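Local coordinates for mercuric reductase (Metallosphaera sedula, PDB 4YWO), which probably catalyses the NADPH-dependent reduction of mercuric ion to elemental mercury, working as an FAD-containing homodimer, at residues P349-V354 and H404-N409; S218-R223 and L388-M393; P84-F89 and L168-R173; R63-A68 and F189-S194. One frame throughout, in Å; residues are numbered along the deposited sequence. Where two conformers were deposited one is given.

Contact 1. Residues P349-V354 and H404-N409; sequences PNLARV and HAVGEN
Residues 350-354 and 404-407 run antiparallel, their short axes 4.7 Å apart at 167°, with Asn350-Gly407 and Ala352-Ala405 as hydrogen-bonded pairs and Leu351-Val406 and Arg353-His404 as non-hydrogen-bonded ones. The Ala352 pair is tight and nearly straight: Ala352 N donates to Ala405 O at 2.7 Å and 161°. At the Asn350 pair the bond from Gly407 N to Asn350 O is sound, whereas the return bond from Asn350 N to Gly407 O is weak, with an angle of only 128°. Leu351 and Val406 project together from the sheet as flanking neighbours, CD2 of the leucine 3.7 Å from CG2 of the valine. Beyond them, CB of Pro349, a residue preceded by a cis peptide bond, sits 3.5 Å from Gly407 C. On the same face as Leu351, the imidazole of His404 brings ND1 to 3.6 Å from Arg353 CB, while His404 NE2 is hydrogen-bonded to Leu356 O. On the other face a water donates to Asn350 OD1 at 2.7 Å and accepts from Asn409 ND2; Asn350 OD1 also takes Ala411 N, and Asn350 ND2 donates to Thr347 O. These are neighbouring interior strands of the antiparallel sheet in the dimerisation domain of pyridine nucleotide-disulfide oxidoreductases.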
# COMPACT_ATOMS: atom_id res chain seq x y z
N PRO A 349 2.29 -14.02 0.49
CA PRO A 349 2.53 -12.54 0.59
C PRO A 349 3.55 -12.09 -0.43
O PRO A 349 4.29 -12.94 -0.98
CB PRO A 349 3.03 -12.37 1.99
CG PRO A 349 3.83 -13.62 2.25
CD PRO A 349 2.96 -14.72 1.61
N ASN A 350 3.57 -10.81 -0.68
CA ASN A 350 4.50 -10.19 -1.63
C ASN A 350 5.94 -10.12 -1.06
O ASN A 350 6.17 -10.13 0.18
CB ASN A 350 4.14 -8.77 -1.93
CG ASN A 350 2.80 -8.48 -2.57
OD1 ASN A 350 2.34 -7.32 -2.49
ND2 ASN A 350 2.13 -9.46 -3.16
N LEU A 351 6.91 -10.11 -1.98
CA LEU A 351 8.31 -9.77 -1.61
C LEU A 351 8.58 -8.51 -2.35
O LEU A 351 8.29 -8.41 -3.58
CB LEU A 351 9.32 -10.84 -2.03
CG LEU A 351 9.07 -12.24 -1.42
CD1 LEU A 351 8.24 -13.03 -2.37
CD2 LEU A 351 10.39 -12.93 -1.09
N ALA A 352 9.19 -7.52 -1.70
CA ALA A 352 9.44 -6.25 -2.40
C ALA A 352 10.82 -5.71 -2.01
O ALA A 352 11.28 -5.94 -0.88
CB ALA A 352 8.43 -5.26 -1.95
N ARG A 353 11.44 -4.98 -2.90
CA ARG A 353 12.73 -4.39 -2.60
C ARG A 353 12.92 -3.10 -3.40
O ARG A 353 12.32 -2.88 -4.45
CB ARG A 353 13.82 -5.37 -3.00
CG ARG A 353 13.90 -5.70 -4.44
CD ARG A 353 14.99 -6.66 -4.84
NE ARG A 353 16.28 -6.07 -4.69
CZ ARG A 353 17.41 -6.79 -4.80
NH1 ARG A 353 17.33 -8.09 -5.09
NH2 ARG A 353 18.57 -6.20 -4.59
N VAL A 354 13.69 -2.19 -2.80
CA VAL A 354 14.15 -0.99 -3.54
C VAL A 354 15.50 -0.59 -2.96
O VAL A 354 15.70 -0.69 -1.75
CB VAL A 354 13.10 0.15 -3.47
CG1 VAL A 354 12.73 0.56 -2.07
CG2 VAL A 354 13.49 1.35 -4.34
N HIS A 404 13.67 -3.61 2.06
CA HIS A 404 13.35 -4.92 1.59
C HIS A 404 12.29 -5.42 2.49
O HIS A 404 12.38 -5.34 3.69
CB HIS A 404 14.61 -5.82 1.66
CG HIS A 404 15.78 -5.19 0.99
ND1 HIS A 404 16.15 -5.47 -0.30
CD2 HIS A 404 16.61 -4.20 1.40
CE1 HIS A 404 17.12 -4.68 -0.66
NE2 HIS A 404 17.36 -3.83 0.33
N ALA A 405 11.24 -6.08 1.94
CA ALA A 405 10.14 -6.47 2.81
C ALA A 405 9.41 -7.70 2.23
O ALA A 405 9.42 -7.94 0.99
CB ALA A 405 9.15 -5.34 2.97
N VAL A 406 8.82 -8.48 3.12
CA VAL A 406 7.94 -9.61 2.77
C VAL A 406 6.73 -9.40 3.68
O VAL A 406 6.84 -9.30 4.90
CB VAL A 406 8.66 -10.98 3.01
CG1 VAL A 406 7.62 -12.07 2.83
CG2 VAL A 406 9.86 -11.11 2.12
N GLY A 407 5.53 -9.44 3.08
CA GLY A 407 4.31 -9.33 3.86
C GLY A 407 3.12 -9.03 2.95
O GLY A 407 3.25 -8.89 1.71
N GLU A 408 1.97 -8.98 3.54
CA GLU A 408 0.73 -8.84 2.78
C GLU A 408 0.69 -7.46 2.09
O GLU A 408 0.71 -6.42 2.75
CB GLU A 408 -0.49 -8.92 3.74
CG GLU A 408 -1.74 -9.33 3.03
CD GLU A 408 -1.63 -10.80 2.49
OE1 GLU A 408 -2.16 -10.90 1.41
OE2 GLU A 408 -0.96 -11.78 3.08
N ASN A 409 0.59 -7.45 0.78
CA ASN A 409 0.45 -6.27 -0.02
C ASN A 409 1.59 -5.28 0.20
O ASN A 409 1.41 -4.09 -0.02
CB ASN A 409 -0.85 -5.56 0.27
CG ASN A 409 -2.07 -6.38 -0.08
OD1 ASN A 409 -3.08 -6.34 0.69
ND2 ASN A 409 -2.06 -7.03 -1.22
O HOH W 1 0.08 -6.45 -3.64

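Contact 2. Residues S218-R223 and L388-M393; sequences SVEARR and LGFVKM
Glu220 and Phe390 run antiparallel alongside one another, the carboxylate and ring planes only 10° apart. The glutamate meets the ring at its edge: Glu220 CG lies 3.8 Å from Phe390 CE2, near the plane of the ring. Two torsions shape this approach. CG of Glu220 stands anti to its carbonyl carbon, and a bend at chi2 (-60°) turns the carboxylate along the strand start, toward Leu388 and Gly389. There the two oxygens part company. OE1 rests against the isobutyl group of Leu388, 3.5 Å from CD2, while OE2 comes to 3.3 Å from Gly389 CA. The amide N of Gly389 is too poorly angled for a direct bond to OE2, and a water fills the role, donating to Glu220 OE2 at 2.6 Å and accepting from Gly389 N at 3.0 Å. OE1 is held from its own helix: Arg223, three residues on, reaches back with an extended chain and forms a salt bridge from NH1 to Glu220 OE1 at 3.0 Å, entering from above the carboxylate plane. Arg223 CB also touches Leu388 CD1, and Val406 of the neighbouring strand lies against both Leu388 and Phe390. Helix 215-227 is thereby joined to the strand beginning at Phe390. The buried carboxylate, set among apolar groups, has an arginine on one oxygen and a water on the other, an environment that would probably favour its charged form.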
# COMPACT_ATOMS: atom_id res chain seq x y z
N SER A 218 15.33 -14.78 0.85
CA SER A 218 15.48 -16.16 0.37
C SER A 218 14.85 -17.16 1.35
O SER A 218 14.22 -18.15 0.91
CB SER A 218 16.97 -16.45 0.21
OG SER A 218 17.57 -15.64 -0.78
N VAL A 219 15.04 -16.96 2.67
CA VAL A 219 14.35 -17.79 3.67
C VAL A 219 12.84 -17.83 3.55
O VAL A 219 12.21 -18.89 3.53
CB VAL A 219 14.76 -17.41 5.09
CG1 VAL A 219 13.90 -18.10 6.14
CG2 VAL A 219 16.25 -17.61 5.31
N GLU A 220 12.27 -16.60 3.46
CA GLU A 220 10.86 -16.45 3.34
C GLU A 220 10.34 -17.07 2.06
O GLU A 220 9.28 -17.69 2.06
CB GLU A 220 10.36 -15.00 3.44
CG GLU A 220 10.61 -14.24 4.73
CD GLU A 220 10.07 -14.75 6.00
OE1 GLU A 220 9.64 -15.94 6.09
OE2 GLU A 220 10.04 -13.92 6.98
N ALA A 221 11.10 -16.93 0.94
CA ALA A 221 10.69 -17.47 -0.39
C ALA A 221 10.45 -18.98 -0.26
O ALA A 221 9.43 -19.52 -0.73
CB ALA A 221 11.70 -17.13 -1.44
N ARG A 222 11.38 -19.69 0.42
CA ARG A 222 11.17 -21.09 0.62
C ARG A 222 9.95 -21.45 1.40
O ARG A 222 9.17 -22.36 1.06
CB ARG A 222 12.48 -21.74 1.16
CG ARG A 222 12.25 -23.21 1.25
CD ARG A 222 13.25 -24.04 2.05
NE ARG A 222 14.37 -24.28 1.24
CZ ARG A 222 14.57 -25.33 0.48
NH1 ARG A 222 13.73 -26.36 0.45
NH2 ARG A 222 15.69 -25.40 -0.14
N ARG A 223 9.68 -20.70 2.49
CA ARG A 223 8.54 -20.92 3.34
C ARG A 223 7.23 -20.68 2.60
O ARG A 223 6.26 -21.46 2.77
CB ARG A 223 8.56 -19.99 4.53
CG ARG A 223 9.69 -20.32 5.44
CD ARG A 223 9.61 -19.32 6.56
NE ARG A 223 10.51 -19.68 7.66
CZ ARG A 223 11.05 -18.81 8.46
NH1 ARG A 223 10.75 -17.51 8.39
NH2 ARG A 223 11.90 -19.23 9.42
N LEU A 388 3.70 -13.76 8.67
CA LEU A 388 4.95 -14.13 8.07
C LEU A 388 5.60 -12.91 7.38
O LEU A 388 4.87 -12.12 6.74
CB LEU A 388 4.74 -15.24 7.06
CG LEU A 388 6.02 -15.74 6.40
CD1 LEU A 388 6.00 -17.23 6.05
CD2 LEU A 388 6.37 -14.94 5.17
N GLY A 389 6.86 -12.70 7.63
CA GLY A 389 7.60 -11.68 6.91
C GLY A 389 8.40 -10.77 7.75
O GLY A 389 8.58 -10.97 8.95
N PHE A 390 8.87 -9.72 7.13
CA PHE A 390 9.74 -8.76 7.72
C PHE A 390 9.85 -7.49 6.94
O PHE A 390 9.48 -7.43 5.76
CB PHE A 390 11.19 -9.34 7.92
CG PHE A 390 11.91 -9.55 6.62
CD1 PHE A 390 12.62 -8.51 6.01
CD2 PHE A 390 11.70 -10.69 5.86
CE1 PHE A 390 13.19 -8.68 4.74
CE2 PHE A 390 12.27 -10.87 4.62
CZ PHE A 390 12.99 -9.87 4.03
N VAL A 391 10.41 -6.48 7.57
CA VAL A 391 10.81 -5.23 6.86
C VAL A 391 12.27 -4.95 7.26
O VAL A 391 12.60 -4.91 8.46
CB VAL A 391 9.89 -4.02 7.14
CG1 VAL A 391 10.34 -2.86 6.33
CG2 VAL A 391 8.53 -4.39 6.76
N LYS A 392 13.13 -4.79 6.26
CA LYS A 392 14.57 -4.48 6.51
C LYS A 392 14.88 -3.14 5.89
O LYS A 392 14.51 -2.86 4.74
CB LYS A 392 15.44 -5.52 5.86
CG LYS A 392 16.92 -5.39 6.14
CD LYS A 392 17.61 -6.69 5.63
CE LYS A 392 19.02 -6.74 6.09
NZ LYS A 392 19.67 -8.02 5.63
N MET A 393 15.56 -2.31 6.64
CA MET A 393 15.93 -0.95 6.23
C MET A 393 17.42 -0.76 6.35
O MET A 393 18.00 -1.23 7.35
CB MET A 393 15.14 0.09 7.02
CG MET A 393 15.37 1.59 6.66
SD MET A 393 14.30 2.70 7.54
CE MET A 393 12.81 2.49 6.59
O HOH W 2 8.65 -14.57 9.11

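Contact 3. Residues P84-F89 and L168-R173; sequences PPFSSF and LSPDRR
Arg172 NH1 forms a salt bridge with Asp171 OD1 at 2.9 Å, on the syn lone pair and in the guanidinium plane, within a loop whose backbone at both residues meets the ring of Phe86. Arg172 NH2 is paired in turn with Glu260. The contact lies in the nucleotide-binding part of the pyridine nucleotide-disulfide oxidoreductase fold, where the start of helix 87-110 packs on the loop between helix 164-168 and strand 176-180, the lead-in to a parallel-sheet strand. A backbone bond from Ser88 N to Pro85 O, 2.9 Å, closes the turn that leads into the helix and holds Phe86 and Phe89 against this loop. Pro170 touches both aromatic side chains. Its CG stands over the centre of the Phe89 ring, in a CH-pi contact 3.7 Å from the centroid and 10° off the normal, with the two side chains running nearly perpendicular. The edge of the same ring faces backbone: Phe89 CD1 comes to 3.3 Å from Leu168 O, near the ring plane. Phe86, with CG anti to its own N (chi1 176°), extends along the loop and turns its edge to Pro170 O, while its CE1 packs against Pro170 CG. A bend at chi3 of Arg173 lays the guanidinium almost parallel to the Phe86 ring, the planes 2° apart, near Phe86 CB. The aliphatic part of that arginine covers one face of Phe86 in a second CH-pi contact, Arg173 CG lying 3.7 Å from the ring centroid and offset toward the rim.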
# COMPACT_ATOMS: atom_id res chain seq x y z
N PRO A 84 -9.75 -22.66 -9.08
CA PRO A 84 -10.16 -21.89 -10.20
C PRO A 84 -10.43 -22.78 -11.48
O PRO A 84 -9.63 -23.69 -11.67
CB PRO A 84 -8.94 -21.06 -10.48
CG PRO A 84 -8.23 -20.95 -9.20
CD PRO A 84 -8.45 -22.27 -8.53
N PRO A 85 -11.44 -22.45 -12.23
CA PRO A 85 -11.74 -23.33 -13.38
C PRO A 85 -10.59 -23.15 -14.46
O PRO A 85 -9.98 -22.10 -14.58
CB PRO A 85 -13.06 -22.79 -13.87
CG PRO A 85 -13.15 -21.38 -13.41
CD PRO A 85 -12.42 -21.37 -12.09
N PHE A 86 -10.34 -24.19 -15.23
CA PHE A 86 -9.35 -24.11 -16.29
C PHE A 86 -9.70 -22.99 -17.25
O PHE A 86 -8.77 -22.33 -17.79
CB PHE A 86 -9.25 -25.48 -16.98
CG PHE A 86 -8.28 -25.48 -18.19
CD1 PHE A 86 -6.93 -25.46 -18.02
CD2 PHE A 86 -8.78 -25.40 -19.49
CE1 PHE A 86 -6.07 -25.44 -19.08
CE2 PHE A 86 -7.93 -25.39 -20.58
CZ PHE A 86 -6.56 -25.42 -20.37
N SER A 87 -10.96 -22.68 -17.45
CA SER A 87 -11.45 -21.60 -18.28
C SER A 87 -10.98 -20.20 -17.86
O SER A 87 -11.10 -19.25 -18.60
CB SER A 87 -13.00 -21.60 -18.36
OG SER A 87 -13.58 -21.32 -17.10
N SER A 88 -10.54 -20.06 -16.59
CA SER A 88 -10.08 -18.75 -16.15
C SER A 88 -8.86 -18.27 -16.96
O SER A 88 -8.65 -17.08 -17.04
CB SER A 88 -9.81 -18.73 -14.64
OG SER A 88 -8.81 -19.70 -14.36
N PHE A 89 -8.10 -19.18 -17.52
CA PHE A 89 -6.95 -18.74 -18.42
C PHE A 89 -7.46 -18.10 -19.70
O PHE A 89 -7.02 -16.99 -20.14
CB PHE A 89 -6.01 -19.87 -18.75
CG PHE A 89 -5.12 -20.34 -17.63
CD1 PHE A 89 -3.92 -19.70 -17.35
CD2 PHE A 89 -5.45 -21.46 -16.85
CE1 PHE A 89 -3.08 -20.18 -16.31
CE2 PHE A 89 -4.63 -21.91 -15.83
CZ PHE A 89 -3.44 -21.24 -15.54
N LEU A 168 0.84 -19.16 -19.37
CA LEU A 168 -0.30 -18.24 -19.28
C LEU A 168 -1.52 -18.57 -20.17
O LEU A 168 -2.61 -18.06 -19.96
CB LEU A 168 0.17 -16.82 -19.45
CG LEU A 168 1.14 -16.29 -18.37
CD1 LEU A 168 1.86 -15.00 -18.78
CD2 LEU A 168 0.40 -16.16 -17.04
N SER A 169 -1.29 -19.35 -21.22
CA SER A 169 -2.35 -19.84 -22.08
C SER A 169 -2.14 -21.34 -22.31
O SER A 169 -1.84 -21.78 -23.45
CB SER A 169 -2.29 -19.14 -23.41
OG SER A 169 -2.46 -17.79 -23.28
N PRO A 170 -2.27 -22.15 -21.27
CA PRO A 170 -2.01 -23.59 -21.36
C PRO A 170 -2.90 -24.33 -22.32
O PRO A 170 -4.09 -24.02 -22.40
CB PRO A 170 -2.24 -24.09 -19.93
CG PRO A 170 -3.11 -23.04 -19.28
CD PRO A 170 -2.68 -21.73 -19.90
N ASP A 171 -2.29 -25.26 -23.06
CA ASP A 171 -3.03 -26.02 -24.04
C ASP A 171 -3.89 -27.11 -23.43
O ASP A 171 -4.84 -27.62 -24.12
CB ASP A 171 -2.04 -26.63 -25.06
CG ASP A 171 -1.01 -27.62 -24.48
OD1 ASP A 171 -0.86 -28.03 -23.31
OD2 ASP A 171 -0.30 -28.15 -25.33
N ARG A 172 -3.63 -27.48 -22.20
CA ARG A 172 -4.30 -28.56 -21.54
C ARG A 172 -4.20 -28.46 -20.06
O ARG A 172 -3.40 -27.72 -19.53
CB ARG A 172 -3.70 -29.87 -21.98
CG ARG A 172 -2.37 -30.19 -21.38
CD ARG A 172 -1.52 -31.13 -22.26
NE ARG A 172 -0.37 -31.64 -21.56
CZ ARG A 172 0.82 -31.01 -21.52
NH1 ARG A 172 1.02 -29.89 -22.13
NH2 ARG A 172 1.82 -31.56 -20.90
N ARG A 173 -4.98 -29.25 -19.41
CA ARG A 173 -4.95 -29.33 -17.98
C ARG A 173 -3.86 -30.27 -17.60
O ARG A 173 -3.75 -31.40 -18.11
CB ARG A 173 -6.26 -29.85 -17.46
CG ARG A 173 -7.28 -28.79 -17.71
CD ARG A 173 -8.65 -29.29 -17.43
NE ARG A 173 -8.89 -29.39 -16.00
CZ ARG A 173 -10.09 -29.40 -15.55
NH1 ARG A 173 -11.08 -29.34 -16.42
NH2 ARG A 173 -10.29 -29.50 -14.25

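Contact 4. Residues R63-A68 and F189-S194; sequences RMLYIA and FAQMYS
Met192 extends toward helix 58-78 because its CG is anti to the backbone N (chi1 -178°); chi1 and the extended chi2 carry SD to Met64, and the bend at chi3 sets CE beside it. Met64 answers with CB rather than its tip, Met64 CB lying 3.7 Å from Met192 SD and 3.8 Å from Met192 CE. In Met64 the bend at chi2 turns the sulfur away from this helix pair and the one at chi3 directs CE, so that the side chain packs on Ser88, Phe89 and Lys92 of helix 87-110. Leu65 lies nearly perpendicular to Met192 and touches the base of the methionine, Leu65 CD2 to Met192 CB being 4.1 Å. One turn further along, Ala68 CB faces Met192 O at 4.3 Å, where a small side chain meets backbone. The short helix axes approach to 9.2 Å and cross at 43°, and the closest CA atoms are those of Leu65 and Met192. A water lies within hydrogen-bonding distance of both Leu65 O, at 2.9 Å, and Gln191 OE1, at 3.1 Å; Gln191 OE1 is also hydrogen-bonded to Gln348 N. Phe189, on the same helix as Met192, touches the FAD, and Arg63 reaches Ile383 and Asn385 of the second subunit. Direct contact between the helices is thus chiefly apolar, resting on dispersion between methionine and leucine side chains, to which the water may add a polar link whose protons are not settled.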
# COMPACT_ATOMS: atom_id res chain seq x y z
N ARG A 63 -3.15 -11.20 -13.22
CA ARG A 63 -4.53 -11.62 -13.22
C ARG A 63 -4.66 -13.04 -12.73
O ARG A 63 -5.55 -13.36 -11.91
CB ARG A 63 -5.16 -11.45 -14.60
CG ARG A 63 -6.57 -12.02 -14.72
CD ARG A 63 -7.55 -11.21 -13.84
NE ARG A 63 -8.89 -11.55 -14.21
CZ ARG A 63 -9.95 -11.02 -13.64
NH1 ARG A 63 -9.84 -10.10 -12.70
NH2 ARG A 63 -11.15 -11.49 -14.00
N MET A 64 -3.81 -13.94 -13.24
CA MET A 64 -3.97 -15.33 -12.81
C MET A 64 -3.58 -15.52 -11.33
O MET A 64 -4.18 -16.32 -10.59
CB MET A 64 -3.13 -16.26 -13.62
CG MET A 64 -3.52 -16.34 -15.08
SD MET A 64 -5.32 -16.56 -15.35
CE MET A 64 -5.70 -17.96 -14.46
N LEU A 65 -2.65 -14.73 -10.80
CA LEU A 65 -2.32 -14.82 -9.38
C LEU A 65 -3.45 -14.29 -8.54
O LEU A 65 -3.67 -14.84 -7.44
CB LEU A 65 -1.01 -13.99 -9.04
CG LEU A 65 0.27 -14.67 -9.51
CD1 LEU A 65 1.38 -13.65 -9.57
CD2 LEU A 65 0.63 -15.74 -8.55
N TYR A 66 -4.19 -13.30 -9.02
CA TYR A 66 -5.39 -12.74 -8.31
C TYR A 66 -6.47 -13.83 -8.21
O TYR A 66 -7.00 -14.11 -7.12
CB TYR A 66 -5.88 -11.49 -8.98
CG TYR A 66 -7.26 -11.09 -8.51
CD1 TYR A 66 -7.41 -10.52 -7.30
CD2 TYR A 66 -8.38 -11.30 -9.33
CE1 TYR A 66 -8.69 -10.17 -6.90
CE2 TYR A 66 -9.64 -10.95 -8.92
CZ TYR A 66 -9.77 -10.46 -7.69
OH TYR A 66 -11.11 -10.10 -7.34
N ILE A 67 -6.71 -14.45 -9.35
CA ILE A 67 -7.73 -15.56 -9.40
C ILE A 67 -7.30 -16.66 -8.47
O ILE A 67 -8.13 -17.17 -7.65
CB ILE A 67 -7.84 -16.11 -10.81
CG1 ILE A 67 -8.52 -15.06 -11.62
CG2 ILE A 67 -8.78 -17.34 -10.77
CD1 ILE A 67 -8.55 -15.40 -13.03
N ALA A 68 -6.03 -17.05 -8.48
CA ALA A 68 -5.51 -18.05 -7.59
C ALA A 68 -5.78 -17.68 -6.08
O ALA A 68 -6.10 -18.54 -5.26
CB ALA A 68 -4.11 -18.39 -7.81
N PHE A 189 4.94 -18.37 -10.86
CA PHE A 189 4.23 -19.48 -11.53
C PHE A 189 4.08 -20.66 -10.65
O PHE A 189 3.08 -21.40 -10.75
CB PHE A 189 4.98 -19.86 -12.88
CG PHE A 189 4.71 -18.89 -13.98
CD1 PHE A 189 3.51 -18.97 -14.67
CD2 PHE A 189 5.67 -18.01 -14.45
CE1 PHE A 189 3.16 -18.09 -15.63
CE2 PHE A 189 5.34 -17.14 -15.53
CZ PHE A 189 4.03 -17.16 -16.05
N ALA A 190 5.06 -20.99 -9.79
CA ALA A 190 4.88 -22.09 -8.87
C ALA A 190 3.72 -21.87 -7.93
O ALA A 190 2.91 -22.80 -7.71
CB ALA A 190 6.12 -22.40 -8.09
N GLN A 191 3.56 -20.69 -7.36
CA GLN A 191 2.45 -20.44 -6.52
C GLN A 191 1.13 -20.46 -7.31
O GLN A 191 0.18 -21.04 -6.87
CB GLN A 191 2.57 -19.10 -5.80
CG GLN A 191 1.35 -18.85 -4.94
CD GLN A 191 1.55 -17.61 -4.02
OE1 GLN A 191 0.94 -16.56 -4.34
NE2 GLN A 191 1.93 -17.88 -2.82
N MET A 192 1.09 -19.89 -8.51
CA MET A 192 -0.03 -19.86 -9.34
C MET A 192 -0.52 -21.29 -9.63
O MET A 192 -1.69 -21.59 -9.36
CB MET A 192 0.28 -19.19 -10.68
CG MET A 192 -0.83 -19.03 -11.70
SD MET A 192 -0.22 -18.55 -13.33
CE MET A 192 0.60 -16.97 -13.01
N TYR A 193 0.40 -22.18 -10.07
CA TYR A 193 -0.07 -23.53 -10.46
C TYR A 193 -0.33 -24.36 -9.28
O TYR A 193 -1.31 -25.13 -9.26
CB TYR A 193 0.98 -24.15 -11.43
CG TYR A 193 0.70 -23.83 -12.89
CD1 TYR A 193 0.81 -22.54 -13.44
CD2 TYR A 193 0.19 -24.82 -13.77
CE1 TYR A 193 0.42 -22.25 -14.76
CE2 TYR A 193 -0.11 -24.54 -15.05
CZ TYR A 193 -0.01 -23.30 -15.58
OH TYR A 193 -0.38 -23.03 -16.85
N SER A 194 0.42 -24.22 -8.19
CA SER A 194 0.07 -24.99 -6.98
C SER A 194 -1.32 -24.65 -6.45
O SER A 194 -2.09 -25.53 -6.02
CB SER A 194 1.15 -24.86 -5.93
OG SER A 194 1.25 -23.57 -5.41
O HOH W 3 -1.89 -16.33 -5.63

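From the N terminus, helix 58-78 opens contact 4, which closes at helix 184-194 after 120 intervening residues. Contact 3 opens and closes within that span, and the two touch through Leu168 with Phe189 and Pro170 with Tyr193, so both tie together one region of the FAD- and nucleotide-binding part. Contact 2 opens next, on helix 215-227, and reaches forward to strand 390-396, linking that part to the dimerisation domain. Contact 1 begins at residues 349-354, inside the span of contact 2, but ends beyond it at 404-409, so these two cross. They meet in one sheet, where strands 390-396 and 399-407 are neighbours. Contacts 1 and 4 stay separate, about 5 Å between nearest atoms.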